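Local structure of Mono(ADP-ribosyl)transferase SpvB (Salmonella typhimurium, 2GWM) at residues 110-115 with 149-154. The protein probably transfers ADP-ribose from NAD(+) to an arginine of host actin and so blocks actin polymerisation, the present chain being its ADP-ribosyltransferase domain. Residues are numbered along the deposited sequence; the frame is centred on the assembly and turned at random.
Sequences MSTSPD and MLFPPN
Met110 and Phe151 form one hydrogen-bonded antiparallel pair and Thr112 and Met149 the next, with Ser111 and Leu150 as the non-hydrogen-bonded pair between them; the strand axes run at 163° to each other. Met110 N gives to Phe151 O at 2.9 Å and Phe151 N returns a bond to Met110 O. The second pair is less regular: Thr112 N meets Met149 O with an angle of 137° at the hydrogen, and Met149 N lies above the carbonyl plane of Thr112. Met149 O also accepts from Thr112 OG1 at 2.9 Å, the two donors approaching from opposite faces of its carbonyl plane. That second bond depends on the first torsion of Thr112 (chi1 71°), which sets OG1 between its own backbone N and carbonyl carbon.

Side-chain packing divides between the two faces of this strand pair. On the face that carries Met110, Thr112, Met149 and Phe151, the Met110 chain runs extended and then bends at its last torsion, bringing CE over the Phe151 ring, 3.8 Å from the centroid, in a CH-pi contact; SD stands oblique to the ring. Thr112 OG1 lies at the ring's edge, 3.7 Å from Phe151 CE2. On the opposite face, Leu150 CD1 packs against Ser111 CB at 4.1 Å.

Ser111, a predicted active-site residue, hydrogen-bonds through OG to Glu148 and through its carbonyl to Arg81, both also predicted catalytic, consistent with the Arg-Ser-Glu signature of arginine-specific ADP-ribosyltransferases. Leu150 meets helix 3-24, Thr112 and Met149 touch Val79 of strand 78-83, and strand 135-136 pairs with the other edge of 149-151, which is thus the central strand of a three-stranded antiparallel sheet with 110-112 at one side.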
ATOM      1  N   MET A 110      -0.393   1.298   2.794  1.00 21.74           N
ATOM      2  CA  MET A 110      -1.014   0.457   1.734  1.00 22.67           C
ATOM      3  C   MET A 110      -1.370   1.334   0.537  1.00 21.45           C
ATOM      4  O   MET A 110      -2.171   2.233   0.648  1.00 20.91           O
ATOM      5  CB  MET A 110      -2.233  -0.293   2.247  1.00 23.34           C
ATOM      6  CG  MET A 110      -2.789  -1.283   1.185  1.00 25.06           C
ATOM      7  SD  MET A 110      -4.280  -2.087   1.820  1.00 28.75           S
ATOM      8  CE  MET A 110      -5.527  -0.887   1.638  1.00 26.96           C
ATOM      9  N   SER A 111      -0.707   1.099  -0.599  1.00 21.43           N
ATOM     10  CA  SER A 111      -0.947   1.861  -1.800  1.00 21.87           C
ATOM     11  C   SER A 111      -1.947   1.146  -2.720  1.00 20.73           C
ATOM     12  O   SER A 111      -1.831  -0.056  -2.933  1.00 22.55           O
ATOM     13  CB  SER A 111       0.359   2.025  -2.554  1.00 22.65           C
ATOM     14  OG  SER A 111       0.168   2.723  -3.744  1.00 25.16           O
ATOM     15  N   THR A 112      -2.878   1.912  -3.240  1.00 19.78           N
ATOM     16  CA  THR A 112      -3.956   1.396  -4.104  1.00 20.75           C
ATOM     17  C   THR A 112      -4.250   2.453  -5.180  1.00 20.77           C
ATOM     18  O   THR A 112      -3.772   3.566  -5.093  1.00 21.31           O
ATOM     19  CB  THR A 112      -5.261   1.147  -3.319  1.00 21.69           C
ATOM     20  OG1 THR A 112      -5.879   2.385  -2.937  1.00 21.75           O
ATOM     21  CG2 THR A 112      -5.043   0.265  -2.133  1.00 22.07           C
ATOM     22  N   SER A 113      -5.020   2.073  -6.217  1.00 22.86           N
ATOM     23  CA  SER A 113      -5.470   3.025  -7.218  1.00 23.59           C
ATOM     24  C   SER A 113      -6.983   3.062  -7.297  1.00 24.10           C
ATOM     25  O   SER A 113      -7.596   1.988  -7.266  1.00 24.78           O
ATOM     26  CB  SER A 113      -4.897   2.654  -8.564  1.00 24.75           C
ATOM     27  OG  SER A 113      -5.606   3.375  -9.564  1.00 26.06           O
ATOM     28  N   PRO A 114      -7.600   4.250  -7.438  1.00 24.50           N
ATOM     29  CA  PRO A 114      -9.044   4.344  -7.638  1.00 26.27           C
ATOM     30  C   PRO A 114      -9.429   3.985  -9.027  1.00 26.62           C
ATOM     31  O   PRO A 114     -10.620   3.776  -9.254  1.00 30.50           O
ATOM     32  CB  PRO A 114      -9.355   5.830  -7.396  1.00 26.64           C
ATOM     33  CG  PRO A 114      -8.129   6.519  -7.748  1.00 25.55           C
ATOM     34  CD  PRO A 114      -6.962   5.578  -7.452  1.00 24.69           C
ATOM     35  N   ASP A 115      -8.443   3.894  -9.939  1.00 26.25           N
ATOM     36  CA  ASP A 115      -8.711   3.925 -11.399  1.00 26.68           C
ATOM     37  C   ASP A 115      -8.417   2.627 -12.032  1.00 25.78           C
ATOM     38  O   ASP A 115      -9.142   2.234 -12.937  1.00 26.81           O
ATOM     39  CB  ASP A 115      -7.814   4.953 -12.109  1.00 27.22           C
ATOM     40  CG  ASP A 115      -8.216   6.382 -11.840  1.00 30.40           C
ATOM     41  OD1 ASP A 115      -9.261   6.640 -11.180  1.00 34.30           O
ATOM     42  OD2 ASP A 115      -7.474   7.253 -12.334  1.00 37.08           O
ATOM     43  N   MET A 149      -4.525   6.118  -4.052  1.00 22.31           N
ATOM     44  CA  MET A 149      -5.127   6.249  -2.736  1.00 21.96           C
ATOM     45  C   MET A 149      -4.226   5.498  -1.761  1.00 21.24           C
ATOM     46  O   MET A 149      -4.002   4.288  -1.904  1.00 21.13           O
ATOM     47  CB  MET A 149      -6.508   5.599  -2.700  1.00 22.37           C
ATOM     48  CG  MET A 149      -6.995   5.526  -1.303  1.00 25.51           C
ATOM     49  SD  MET A 149      -8.753   5.480  -1.151  1.00 27.83           S
ATOM     50  CE  MET A 149      -8.691   7.180  -1.205  1.00 26.27           C
ATOM     51  N   LEU A 150      -3.630   6.223  -0.812  1.00 20.11           N
ATOM     52  CA  LEU A 150      -2.708   5.643   0.132  1.00 20.39           C
ATOM     53  C   LEU A 150      -3.439   5.540   1.476  1.00 19.59           C
ATOM     54  O   LEU A 150      -4.194   6.428   1.867  1.00 18.62           O
ATOM     55  CB  LEU A 150      -1.471   6.560   0.282  1.00 19.69           C
ATOM     56  CG  LEU A 150      -0.356   5.961   1.120  1.00 20.54           C
ATOM     57  CD1 LEU A 150       0.314   4.862   0.454  1.00 21.23           C
ATOM     58  CD2 LEU A 150       0.685   7.056   1.391  1.00 21.14           C
ATOM     59  N   PHE A 151      -3.194   4.428   2.168  1.00 19.06           N
ATOM     60  CA  PHE A 151      -3.707   4.154   3.482  1.00 19.37           C
ATOM     61  C   PHE A 151      -2.565   4.118   4.474  1.00 18.74           C
ATOM     62  O   PHE A 151      -1.502   3.626   4.171  1.00 19.22           O
ATOM     63  CB  PHE A 151      -4.395   2.771   3.475  1.00 19.97           C
ATOM     64  CG  PHE A 151      -5.690   2.716   2.686  1.00 19.54           C
ATOM     65  CD1 PHE A 151      -6.907   2.829   3.294  1.00 19.25           C
ATOM     66  CD2 PHE A 151      -5.655   2.612   1.316  1.00 19.14           C
ATOM     67  CE1 PHE A 151      -8.090   2.782   2.571  1.00 20.48           C
ATOM     68  CE2 PHE A 151      -6.797   2.590   0.603  1.00 21.67           C
ATOM     69  CZ  PHE A 151      -8.006   2.675   1.222  1.00 20.65           C
ATOM     70  N   PRO A 152      -2.814   4.616   5.683  1.00 20.02           N
ATOM     71  CA  PRO A 152      -1.771   4.515   6.701  1.00 20.08           C
ATOM     72  C   PRO A 152      -1.620   3.120   7.209  1.00 20.31           C
ATOM     73  O   PRO A 152      -2.420   2.228   6.882  1.00 19.89           O
ATOM     74  CB  PRO A 152      -2.290   5.431   7.817  1.00 19.75           C
ATOM     75  CG  PRO A 152      -3.777   5.306   7.722  1.00 19.92           C
ATOM     76  CD  PRO A 152      -4.026   5.219   6.206  1.00 20.62           C
ATOM     77  N   PRO A 153      -0.582   2.880   8.007  1.00 18.66           N
ATOM     78  CA  PRO A 153      -0.331   1.544   8.561  1.00 19.37           C
ATOM     79  C   PRO A 153      -1.506   0.956   9.327  1.00 18.60           C
ATOM     80  O   PRO A 153      -2.271   1.690   9.950  1.00 20.63           O
ATOM     81  CB  PRO A 153       0.861   1.775   9.497  1.00 19.79           C
ATOM     82  CG  PRO A 153       1.532   2.901   8.935  1.00 19.29           C
ATOM     83  CD  PRO A 153       0.464   3.823   8.433  1.00 20.23           C
ATOM     84  N   ASN A 154      -1.608  -0.392   9.281  1.00 19.31           N
ATOM     85  CA  ASN A 154      -2.541  -1.199  10.034  1.00 19.88           C
ATOM     86  C   ASN A 154      -3.950  -1.187   9.461  1.00 20.33           C
ATOM     87  O   ASN A 154      -4.906  -1.357  10.204  1.00 21.04           O
ATOM     88  CB  ASN A 154      -2.565  -0.878  11.516  1.00 19.87           C
ATOM     89  CG  ASN A 154      -1.200  -0.896  12.099  1.00 20.78           C
ATOM     90  OD1 ASN A 154      -0.439  -1.830  11.849  1.00 23.19           O
ATOM     91  ND2 ASN A 154      -0.869   0.159  12.874  1.00 25.95           N
TER